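Local atomic coordinates of putative pyrroline carboxylate reductase (PDB entry 2AHR), a protein that probably catalyses the last step of proline biosynthesis, the NAD(P)H-dependent reduction of 1-pyrroline-5-carboxylate to L-proline. Residues I68-K78 against A90-F101; D159-S167 against I249-K257. All coordinates share one frame; numbering follows the deposited sequence.

Contact 1 of 2, residues I68-K78 against A90-F101; sequences IKPQLFETVLK and AAGISLQRLATF. With NA (sodium ion), chain R; NAP (NADP nicotinamide-adenine-dinucleotide phosphate), chain S.
The F73 ring is the main bump of this contact. It fills a hollow walled by A90, I93 and L98. CD1 of I93 lies over one face of the ring, 3.9 Å from its centroid, a CH-pi contact. With CG1 of I93 beside the backbone N (chi1 -57°) and the chain extended at chi2, CD1 reaches the ring and also meets P70 CB. A90 CB fits closely against the far end of the ring, 3.4 Å from F73 CZ. L98 reaches the ring obliquely through CD1, and the same methyl touches L77 CD1 at 3.7 Å.

Both segments follow parallel strands of the Rossmann-type nucleotide-binding domain, 63-66 and 86-88. The helices after them therefore run in roughly the same direction, and the axes of 73-77 and 95-101 are 34° apart. L66 and S88 on these strands also touch the F73 side chain.

The second bump is F101, set between E74 and the backbone of its own helix. E74 CA lies over one face, and R97 O lies over the opposite face near the rim. K78 CE comes to the ring edge in plane, 3.6 Å from F101 CD1. K78 NZ makes a salt bridge to E74 OE1, on the anti side and somewhat out of the carboxylate plane. This joins the chain over the face to the chain at the edge.

At the other end, P70 CB rests 3.5 Å from A91 O. Here the loops hold the nicotinamide ribose of NADP. Its O3D donates to I68 O, and A91 N donates to O2D at 3.0 Å, almost straight at 178°. G92 O binds the sodium ion directly.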
loop_
_atom_site.group_PDB
_atom_site.type_symbol
_atom_site.label_atom_id
_atom_site.label_comp_id
_atom_site.label_asym_id
_atom_site.label_seq_id
_atom_site.Cartn_x
_atom_site.Cartn_y
_atom_site.Cartn_z
ATOM N N ILE E 68 -36.011 13.977 -16.182
ATOM C CA ILE E 68 -35.418 12.737 -16.715
ATOM C C ILE E 68 -33.905 12.713 -16.478
ATOM O O ILE E 68 -33.290 13.771 -16.267
ATOM C CB ILE E 68 -35.710 12.566 -18.233
ATOM C CG1 ILE E 68 -35.402 13.866 -19.005
ATOM C CG2 ILE E 68 -37.168 12.118 -18.454
ATOM C CD1 ILE E 68 -35.195 13.665 -20.506
ATOM N N LYS E 69 -33.305 11.519 -16.501
ATOM C CA LYS E 69 -31.854 11.424 -16.350
ATOM C C LYS E 69 -31.110 11.850 -17.624
ATOM O O LYS E 69 -31.654 11.741 -18.724
ATOM C CB LYS E 69 -31.412 10.048 -15.811
ATOM C CG LYS E 69 -31.467 8.872 -16.761
ATOM C CD LYS E 69 -31.272 7.577 -15.960
ATOM C CE LYS E 69 -30.729 6.434 -16.814
ATOM N NZ LYS E 69 -31.729 5.879 -17.770
ATOM N N PRO E 70 -29.870 12.361 -17.476
ATOM C CA PRO E 70 -29.139 12.916 -18.625
ATOM C C PRO E 70 -28.970 11.932 -19.792
ATOM O O PRO E 70 -29.024 12.349 -20.952
ATOM C CB PRO E 70 -27.772 13.313 -18.028
ATOM C CG PRO E 70 -27.649 12.518 -16.787
ATOM C CD PRO E 70 -29.060 12.437 -16.245
ATOM N N GLN E 71 -28.790 10.645 -19.485
ATOM C CA GLN E 71 -28.600 9.610 -20.513
ATOM C C GLN E 71 -29.782 9.459 -21.482
ATOM O O GLN E 71 -29.640 8.813 -22.519
ATOM C CB GLN E 71 -28.306 8.237 -19.885
ATOM C CG GLN E 71 -26.988 8.130 -19.132
ATOM C CD GLN E 71 -27.125 8.435 -17.643
ATOM O OE1 GLN E 71 -28.061 9.106 -17.208
ATOM N NE2 GLN E 71 -26.180 7.941 -16.858
ATOM N N LEU E 72 -30.933 10.042 -21.140
ATOM C CA LEU E 72 -32.147 9.930 -21.952
ATOM C C LEU E 72 -32.563 11.223 -22.640
ATOM O O LEU E 72 -33.621 11.266 -23.266
ATOM C CB LEU E 72 -33.306 9.438 -21.083
ATOM C CG LEU E 72 -33.642 7.947 -21.002
ATOM C CD1 LEU E 72 -32.404 7.034 -21.090
ATOM C CD2 LEU E 72 -34.437 7.666 -19.729
ATOM N N PHE E 73 -31.759 12.275 -22.517
ATOM C CA PHE E 73 -32.089 13.576 -23.115
ATOM C C PHE E 73 -32.333 13.513 -24.640
ATOM O O PHE E 73 -33.380 13.935 -25.119
ATOM C CB PHE E 73 -31.020 14.634 -22.755
ATOM C CG PHE E 73 -31.355 15.463 -21.518
ATOM C CD1 PHE E 73 -31.774 14.853 -20.334
ATOM C CD2 PHE E 73 -31.215 16.854 -21.536
ATOM C CE1 PHE E 73 -32.083 15.618 -19.199
ATOM C CE2 PHE E 73 -31.509 17.625 -20.411
ATOM C CZ PHE E 73 -31.950 17.005 -19.244
ATOM N N GLU E 74 -31.368 12.970 -25.384
ATOM C CA GLU E 74 -31.476 12.836 -26.840
ATOM C C GLU E 74 -32.702 12.017 -27.256
ATOM O O GLU E 74 -33.575 12.520 -27.961
ATOM C CB GLU E 74 -30.197 12.223 -27.407
ATOM C CG GLU E 74 -30.136 12.202 -28.922
ATOM C CD GLU E 74 -28.718 12.332 -29.457
ATOM O OE1 GLU E 74 -28.562 12.814 -30.603
ATOM O OE2 GLU E 74 -27.757 11.971 -28.734
ATOM N N THR E 75 -32.766 10.769 -26.799
ATOM C CA THR E 75 -33.899 9.880 -27.064
ATOM C C THR E 75 -35.271 10.508 -26.780
ATOM O O THR E 75 -36.177 10.421 -27.613
ATOM C CB THR E 75 -33.753 8.572 -26.260
ATOM O OG1 THR E 75 -32.595 7.872 -26.727
ATOM C CG2 THR E 75 -34.987 7.668 -26.418
ATOM N N VAL E 76 -35.418 11.139 -25.617
ATOM C CA VAL E 76 -36.727 11.628 -25.178
ATOM C C VAL E 76 -37.082 13.007 -25.738
ATOM O O VAL E 76 -38.254 13.270 -25.989
ATOM C CB VAL E 76 -36.883 11.595 -23.605
ATOM C CG1 VAL E 76 -38.259 12.106 -23.155
ATOM C CG2 VAL E 76 -36.641 10.176 -23.049
ATOM N N LEU E 77 -36.092 13.877 -25.940
ATOM C CA LEU E 77 -36.377 15.287 -26.285
ATOM C C LEU E 77 -36.485 15.618 -27.778
ATOM O O LEU E 77 -37.284 16.478 -28.173
ATOM C CB LEU E 77 -35.369 16.239 -25.626
ATOM C CG LEU E 77 -35.186 16.145 -24.105
ATOM C CD1 LEU E 77 -34.161 17.155 -23.654
ATOM C CD2 LEU E 77 -36.506 16.324 -23.365
ATOM N N LYS E 78 -35.671 14.952 -28.596
ATOM C CA LYS E 78 -35.589 15.271 -30.019
ATOM C C LYS E 78 -36.944 15.158 -30.759
ATOM O O LYS E 78 -37.320 16.100 -31.470
ATOM C CB LYS E 78 -34.466 14.483 -30.713
ATOM C CG LYS E 78 -33.073 14.993 -30.384
ATOM C CD LYS E 78 -32.065 14.736 -31.500
ATOM C CE LYS E 78 -30.718 15.361 -31.136
ATOM N NZ LYS E 78 -29.653 15.254 -32.189
ATOM N N ALA E 90 -30.606 18.334 -14.927
ATOM C CA ALA E 90 -29.706 17.231 -15.188
ATOM C C ALA E 90 -28.247 17.628 -15.029
ATOM O O ALA E 90 -27.835 18.693 -15.484
ATOM C CB ALA E 90 -29.940 16.682 -16.582
ATOM N N ALA E 91 -27.492 16.756 -14.366
ATOM C CA ALA E 91 -26.046 16.863 -14.262
ATOM C C ALA E 91 -25.397 16.633 -15.615
ATOM O O ALA E 91 -25.838 15.780 -16.396
ATOM C CB ALA E 91 -25.512 15.825 -13.252
ATOM N N GLY E 92 -24.339 17.386 -15.883
ATOM C CA GLY E 92 -23.486 17.114 -17.028
ATOM C C GLY E 92 -23.933 17.525 -18.425
ATOM O O GLY E 92 -23.212 17.274 -19.392
ATOM N N ILE E 93 -25.104 18.146 -18.557
ATOM C CA ILE E 93 -25.605 18.555 -19.880
ATOM C C ILE E 93 -25.676 20.077 -19.944
ATOM O O ILE E 93 -26.486 20.704 -19.241
ATOM C CB ILE E 93 -26.990 17.924 -20.182
ATOM C CG1 ILE E 93 -26.877 16.398 -20.094
ATOM C CG2 ILE E 93 -27.550 18.418 -21.552
ATOM C CD1 ILE E 93 -27.812 15.629 -20.997
ATOM N N SER E 94 -24.824 20.662 -20.777
ATOM C CA SER E 94 -24.789 22.099 -20.947
ATOM C C SER E 94 -26.044 22.631 -21.635
ATOM O O SER E 94 -26.770 21.899 -22.311
ATOM C CB SER E 94 -23.572 22.508 -21.765
ATOM O OG SER E 94 -23.780 22.146 -23.127
ATOM N N LEU E 95 -26.268 23.926 -21.453
ATOM C CA LEU E 95 -27.327 24.664 -22.115
ATOM C C LEU E 95 -27.144 24.626 -23.634
ATOM O O LEU E 95 -28.124 24.635 -24.381
ATOM C CB LEU E 95 -27.347 26.114 -21.595
ATOM C CG LEU E 95 -27.844 26.329 -20.149
ATOM C CD1 LEU E 95 -27.411 27.675 -19.614
ATOM C CD2 LEU E 95 -29.338 26.204 -20.060
ATOM N N GLN E 96 -25.886 24.585 -24.079
ATOM C CA GLN E 96 -25.559 24.535 -25.504
ATOM C C GLN E 96 -26.017 23.206 -26.097
ATOM O O GLN E 96 -26.671 23.185 -27.137
ATOM C CB GLN E 96 -24.056 24.763 -25.741
ATOM C CG GLN E 96 -23.678 24.961 -27.212
ATOM C CD GLN E 96 -22.229 25.426 -27.409
ATOM O OE1 GLN E 96 -21.275 24.649 -27.252
ATOM N NE2 GLN E 96 -22.064 26.697 -27.768
ATOM N N ARG E 97 -25.691 22.106 -25.425
ATOM C CA ARG E 97 -26.134 20.777 -25.838
ATOM C C ARG E 97 -27.648 20.611 -25.766
ATOM O O ARG E 97 -28.227 19.941 -26.612
ATOM C CB ARG E 97 -25.461 19.697 -24.996
ATOM C CG ARG E 97 -24.009 19.481 -25.367
ATOM C CD ARG E 97 -23.280 18.547 -24.402
ATOM N NE ARG E 97 -23.866 17.204 -24.323
ATOM C CZ ARG E 97 -23.611 16.340 -23.343
ATOM N NH1 ARG E 97 -22.790 16.688 -22.359
ATOM N NH2 ARG E 97 -24.178 15.137 -23.341
ATOM N N LEU E 98 -28.284 21.207 -24.750
ATOM C CA LEU E 98 -29.743 21.143 -24.601
ATOM C C LEU E 98 -30.436 21.832 -25.783
ATOM O O LEU E 98 -31.427 21.330 -26.303
ATOM C CB LEU E 98 -30.205 21.764 -23.262
ATOM C CG LEU E 98 -31.720 21.726 -22.961
ATOM C CD1 LEU E 98 -32.282 20.292 -22.907
ATOM C CD2 LEU E 98 -32.097 22.488 -21.681
ATOM N N ALA E 99 -29.902 22.984 -26.188
ATOM C CA ALA E 99 -30.420 23.734 -27.333
ATOM C C ALA E 99 -30.409 22.923 -28.628
ATOM O O ALA E 99 -31.296 23.086 -29.445
ATOM C CB ALA E 99 -29.670 25.041 -27.514
ATOM N N THR E 100 -29.424 22.044 -28.810
ATOM C CA THR E 100 -29.388 21.177 -30.000
ATOM C C THR E 100 -30.467 20.091 -29.950
ATOM O O THR E 100 -30.888 19.593 -31.000
ATOM C CB THR E 100 -27.966 20.532 -30.291
ATOM O OG1 THR E 100 -27.736 19.398 -29.443
ATOM C CG2 THR E 100 -26.824 21.543 -30.134
ATOM N N PHE E 101 -30.915 19.724 -28.746
ATOM C CA PHE E 101 -31.924 18.672 -28.606
ATOM C C PHE E 101 -33.319 19.237 -28.756
ATOM O O PHE E 101 -34.251 18.502 -29.066
ATOM C CB PHE E 101 -31.869 17.995 -27.235
ATOM C CG PHE E 101 -30.569 17.315 -26.920
ATOM C CD1 PHE E 101 -29.902 16.549 -27.870
ATOM C CD2 PHE E 101 -30.033 17.406 -25.649
ATOM C CE1 PHE E 101 -28.691 15.911 -27.562
ATOM C CE2 PHE E 101 -28.839 16.766 -25.331
ATOM C CZ PHE E 101 -28.164 16.019 -26.290
HETATM NA NA NA R . -20.845 16.717 -19.322
HETATM P PA NAP S . -34.523 8.612 -11.122
HETATM O O1A NAP S . -34.041 7.352 -11.751
HETATM O O2A NAP S . -34.903 8.371 -9.700
HETATM O O5B NAP S . -35.751 9.284 -11.934
HETATM C C5B NAP S . -35.826 9.276 -13.342
HETATM C C4B NAP S . -37.295 9.109 -13.723
HETATM O O4B NAP S . -37.517 9.376 -15.098
HETATM C C3B NAP S . -37.785 7.691 -13.437
HETATM O O3B NAP S . -38.853 7.773 -12.518
HETATM C C2B NAP S . -38.234 7.136 -14.780
HETATM O O2B NAP S . -39.478 6.454 -14.754
HETATM C C1B NAP S . -38.429 8.407 -15.597
HETATM N N9A NAP S . -38.328 8.137 -17.052
HETATM C C8A NAP S . -37.611 7.144 -17.680
HETATM N N7A NAP S . -37.815 7.246 -19.016
HETATM C C5A NAP S . -38.656 8.285 -19.253
HETATM C C6A NAP S . -39.199 8.807 -20.428
HETATM N N6A NAP S . -39.366 7.983 -21.462
HETATM N N1A NAP S . -40.044 9.896 -20.343
HETATM C C2A NAP S . -40.370 10.444 -19.115
HETATM N N3A NAP S . -39.837 9.910 -17.959
HETATM C C4A NAP S . -38.992 8.849 -18.024
HETATM O O3 NAP S . -33.388 9.760 -11.277
HETATM P PN NAP S . -33.237 11.029 -10.279
HETATM O O1N NAP S . -32.281 10.628 -9.206
HETATM O O2N NAP S . -34.562 11.585 -9.893
HETATM O O5D NAP S . -32.487 12.088 -11.242
HETATM C C5D NAP S . -33.192 12.841 -12.204
HETATM C C4D NAP S . -32.375 14.067 -12.608
HETATM O O4D NAP S . -32.056 14.871 -11.488
HETATM C C3D NAP S . -31.056 13.668 -13.259
HETATM O O3D NAP S . -30.936 14.404 -14.453
HETATM C C2D NAP S . -29.958 14.052 -12.275
HETATM O O2D NAP S . -28.799 14.494 -12.973
HETATM C C1D NAP S . -30.655 15.135 -11.423
HETATM N N1N NAP S . -30.265 15.214 -9.990
HETATM C C2N NAP S . -30.501 14.168 -9.121
HETATM C C3N NAP S . -30.154 14.281 -7.771
HETATM C C7N NAP S . -30.511 13.211 -6.781
HETATM O O7N NAP S . -30.180 13.455 -5.433
HETATM N N7N NAP S . -31.124 12.087 -7.177
HETATM C C4N NAP S . -29.568 15.464 -7.304
HETATM C C5N NAP S . -29.341 16.519 -8.177
HETATM C C6N NAP S . -29.699 16.376 -9.519
HETATM P P2B NAP S . -39.690 4.958 -14.175
HETATM O O1X NAP S . -41.095 4.515 -14.544
HETATM O O2X NAP S . -38.692 4.022 -14.819
HETATM O O3X NAP S . -39.519 4.943 -12.665
HETATM O O HOH W 1 -20.043 18.811 -18.520
HETATM O O HOH W 2 -19.970 18.036 -21.158
#

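Contact 2 of 2, residues D159-S167 against I249-K257; sequences DTFTALAGS and IDKTIDKAK. With NA (sodium ion), chain R; FMT (formic acid), chain T.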
loop_
_atom_site.group_PDB
_atom_site.type_symbol
_atom_site.label_atom_id
_atom_site.label_comp_id
_atom_site.label_asym_id
_atom_site.label_seq_id
_atom_site.Cartn_x
_atom_site.Cartn_y
_atom_site.Cartn_z
ATOM N N ASP E 159 -20.550 21.792 -12.848
ATOM C CA ASP E 159 -20.104 20.417 -12.549
ATOM C C ASP E 159 -19.512 20.319 -11.129
ATOM O O ASP E 159 -19.779 19.369 -10.414
ATOM C CB ASP E 159 -19.075 19.930 -13.588
ATOM C CG ASP E 159 -19.707 19.548 -14.926
ATOM O OD1 ASP E 159 -20.954 19.402 -15.047
ATOM O OD2 ASP E 159 -18.929 19.373 -15.872
ATOM N N THR E 160 -18.700 21.305 -10.755
ATOM C CA THR E 160 -18.188 21.436 -9.399
ATOM C C THR E 160 -19.307 21.653 -8.380
ATOM O O THR E 160 -19.252 21.091 -7.295
ATOM C CB THR E 160 -17.147 22.604 -9.293
ATOM O OG1 THR E 160 -16.137 22.427 -10.288
ATOM C CG2 THR E 160 -16.476 22.642 -7.935
ATOM N N PHE E 161 -20.324 22.455 -8.721
ATOM C CA PHE E 161 -21.436 22.683 -7.804
ATOM C C PHE E 161 -22.255 21.384 -7.679
ATOM O O PHE E 161 -22.726 21.047 -6.600
ATOM C CB PHE E 161 -22.333 23.837 -8.296
ATOM C CG PHE E 161 -23.422 24.233 -7.328
ATOM C CD1 PHE E 161 -23.275 25.370 -6.528
ATOM C CD2 PHE E 161 -24.601 23.502 -7.246
ATOM C CE1 PHE E 161 -24.277 25.754 -5.645
ATOM C CE2 PHE E 161 -25.632 23.869 -6.356
ATOM C CZ PHE E 161 -25.469 24.996 -5.553
ATOM N N THR E 162 -22.428 20.666 -8.786
ATOM C CA THR E 162 -23.061 19.330 -8.760
ATOM C C THR E 162 -22.415 18.424 -7.701
ATOM O O THR E 162 -23.112 17.693 -6.981
ATOM C CB THR E 162 -22.969 18.666 -10.143
ATOM O OG1 THR E 162 -23.598 19.512 -11.117
ATOM C CG2 THR E 162 -23.611 17.258 -10.150
ATOM N N ALA E 163 -21.087 18.471 -7.595
ATOM C CA ALA E 163 -20.367 17.666 -6.610
ATOM C C ALA E 163 -20.498 18.221 -5.193
ATOM O O ALA E 163 -20.691 17.458 -4.243
ATOM C CB ALA E 163 -18.845 17.529 -7.005
ATOM N N LEU E 164 -20.344 19.540 -5.034
ATOM C CA LEU E 164 -20.357 20.141 -3.712
ATOM C C LEU E 164 -21.718 20.155 -3.058
ATOM O O LEU E 164 -21.812 20.119 -1.829
ATOM C CB LEU E 164 -19.852 21.577 -3.755
ATOM C CG LEU E 164 -18.390 21.807 -4.095
ATOM C CD1 LEU E 164 -18.137 23.323 -3.954
ATOM C CD2 LEU E 164 -17.482 21.008 -3.194
ATOM N N ALA E 165 -22.776 20.217 -3.861
ATOM C CA ALA E 165 -24.122 20.415 -3.303
ATOM C C ALA E 165 -25.067 19.310 -3.703
ATOM O O ALA E 165 -25.940 18.943 -2.939
ATOM C CB ALA E 165 -24.686 21.758 -3.772
ATOM N N GLY E 166 -24.920 18.825 -4.931
ATOM C CA GLY E 166 -25.854 17.849 -5.507
ATOM C C GLY E 166 -25.597 16.443 -5.029
ATOM O O GLY E 166 -26.535 15.717 -4.639
ATOM N N SER E 167 -24.326 16.054 -5.058
ATOM C CA SER E 167 -23.926 14.697 -4.691
ATOM C C SER E 167 -23.516 14.592 -3.239
ATOM O O SER E 167 -23.608 13.512 -2.643
ATOM C CB SER E 167 -22.728 14.253 -5.540
ATOM O OG SER E 167 -23.102 14.149 -6.877
ATOM N N ILE E 249 -14.657 13.819 -4.944
ATOM C CA ILE E 249 -15.222 14.960 -5.623
ATOM C C ILE E 249 -14.708 15.024 -7.056
ATOM O O ILE E 249 -15.484 15.292 -7.976
ATOM C CB ILE E 249 -14.906 16.276 -4.845
ATOM C CG1 ILE E 249 -15.669 16.313 -3.519
ATOM C CG2 ILE E 249 -15.188 17.510 -5.715
ATOM C CD1 ILE E 249 -17.216 16.375 -3.677
ATOM N N ASP E 250 -13.396 14.806 -7.243
ATOM C CA ASP E 250 -12.803 14.670 -8.592
ATOM C C ASP E 250 -13.528 13.626 -9.454
ATOM O O ASP E 250 -13.881 13.902 -10.608
ATOM C CB ASP E 250 -11.308 14.328 -8.505
ATOM C CG ASP E 250 -10.426 15.573 -8.166
ATOM O OD1 ASP E 250 -10.957 16.705 -8.128
ATOM O OD2 ASP E 250 -9.199 15.417 -7.926
ATOM N N LYS E 251 -13.744 12.432 -8.897
ATOM C CA LYS E 251 -14.468 11.371 -9.632
ATOM C C LYS E 251 -15.886 11.787 -9.978
ATOM O O LYS E 251 -16.389 11.442 -11.047
ATOM C CB LYS E 251 -14.489 10.055 -8.842
ATOM C CG LYS E 251 -13.162 9.310 -8.924
ATOM C CD LYS E 251 -12.957 8.732 -10.320
ATOM C CE LYS E 251 -11.927 7.598 -10.368
ATOM N NZ LYS E 251 -11.809 7.002 -11.771
ATOM N N THR E 252 -16.519 12.535 -9.074
ATOM C CA THR E 252 -17.885 13.009 -9.302
ATOM C C THR E 252 -17.894 13.979 -10.486
ATOM O O THR E 252 -18.747 13.890 -11.373
ATOM C CB THR E 252 -18.468 13.677 -8.043
ATOM O OG1 THR E 252 -18.273 12.811 -6.907
ATOM C CG2 THR E 252 -19.978 13.977 -8.227
ATOM N N ILE E 253 -16.938 14.907 -10.472
ATOM C CA ILE E 253 -16.798 15.903 -11.515
ATOM C C ILE E 253 -16.441 15.235 -12.853
ATOM O O ILE E 253 -17.007 15.598 -13.903
ATOM C CB ILE E 253 -15.758 16.986 -11.088
ATOM C CG1 ILE E 253 -16.283 17.756 -9.859
ATOM C CG2 ILE E 253 -15.441 17.949 -12.244
ATOM C CD1 ILE E 253 -15.338 18.800 -9.348
ATOM N N ASP E 254 -15.505 14.278 -12.832
ATOM C CA ASP E 254 -15.138 13.517 -14.041
ATOM C C ASP E 254 -16.386 12.891 -14.677
ATOM O O ASP E 254 -16.566 12.933 -15.888
ATOM C CB ASP E 254 -14.169 12.367 -13.729
ATOM C CG ASP E 254 -12.753 12.820 -13.490
ATOM O OD1 ASP E 254 -12.410 13.997 -13.759
ATOM O OD2 ASP E 254 -11.971 11.964 -13.022
ATOM N N LYS E 255 -17.241 12.309 -13.852
ATOM C CA LYS E 255 -18.452 11.673 -14.372
ATOM C C LYS E 255 -19.368 12.714 -14.975
ATOM O O LYS E 255 -19.904 12.513 -16.058
ATOM C CB LYS E 255 -19.191 10.900 -13.284
ATOM C CG LYS E 255 -20.470 10.218 -13.798
ATOM C CD LYS E 255 -20.093 9.073 -14.773
ATOM C CE LYS E 255 -21.330 8.379 -15.320
ATOM N NZ LYS E 255 -20.896 7.189 -16.096
ATOM N N ALA E 256 -19.562 13.832 -14.267
ATOM C CA ALA E 256 -20.377 14.910 -14.803
ATOM C C ALA E 256 -19.815 15.327 -16.167
ATOM O O ALA E 256 -20.580 15.487 -17.122
ATOM C CB ALA E 256 -20.452 16.114 -13.816
ATOM N N LYS E 257 -18.490 15.490 -16.266
ATOM C CA LYS E 257 -17.852 15.853 -17.533
ATOM C C LYS E 257 -18.128 14.832 -18.639
ATOM O O LYS E 257 -18.405 15.221 -19.773
ATOM C CB LYS E 257 -16.342 16.076 -17.390
ATOM C CG LYS E 257 -15.971 17.387 -16.702
ATOM C CD LYS E 257 -14.513 17.348 -16.233
ATOM C CE LYS E 257 -14.064 18.714 -15.659
ATOM N NZ LYS E 257 -12.689 18.616 -15.057
HETATM NA NA NA R . -20.845 16.717 -19.322
HETATM C C FMT T . -11.272 16.796 -12.339
HETATM O O1 FMT T . -12.252 16.674 -13.078
HETATM O O2 FMT T . -10.415 15.925 -12.165
HETATM O O HOH W 1 -20.043 18.811 -18.520
HETATM O O HOH W 2 -19.970 18.036 -21.158
#
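A163 CB sits between two isoleucines and a threonine. I253 CG1 is 3.8 Å from this methyl, I249 CG2 is 3.9 Å from it, and T252 CG2 also touches it. I253 has CG1 beside its backbone N (chi1 -65°) and an extended chain beyond. Its CD1 reaches T160, touching OG1. T160 OG1 itself hydrogen-bonds to N186 O of the second subunit.

The helices 158-185 and 241-258 belong to the all-helical dimerisation domain. The axes of 159-167 and 249-257 approach to 8.7 Å at 128°. S167 turns OG toward T252 CG2, 3.4 Å away, while OG hydrogen-bonds to OG1 of T228 and OG1 of T229, both of the second subunit.

At the other end D159 lies over the last turn of the partner helix. OD1 faces A256 CB, and OD2 lies 3.7 Å from K257 CG. OD2 also accepts from a water bound to the sodium ion, which A256 O and K257 O bind directly. The K257 chain extends away from this carboxylate, and its NZ donates at 2.8 Å to O1 of a bound formic acid, probably from the crystallisation liquor.

In the fold
Contact 1 joins two strand-following segments within the nucleotide-binding domain. Contact 2 joins two long helices of the dimerisation domain. Contact 1 is only partly buried: aromatic packing lies inside and a salt bridge outside. Contact 2 is largely buried, packs aliphatic groups with a few hydroxyls and a carboxylate but no rings, and has many more residues near the second subunit. Contact 1 holds NADP directly, whereas in contact 2 G166 touches it but takes no part in the packing. Their centres lie about 17 Å apart, yet they touch where A91 meets T162 and G92 meets D159. The sodium ion bridges them, bound by G92 of contact 1, A256 and K257 of contact 2, and C-terminal L259.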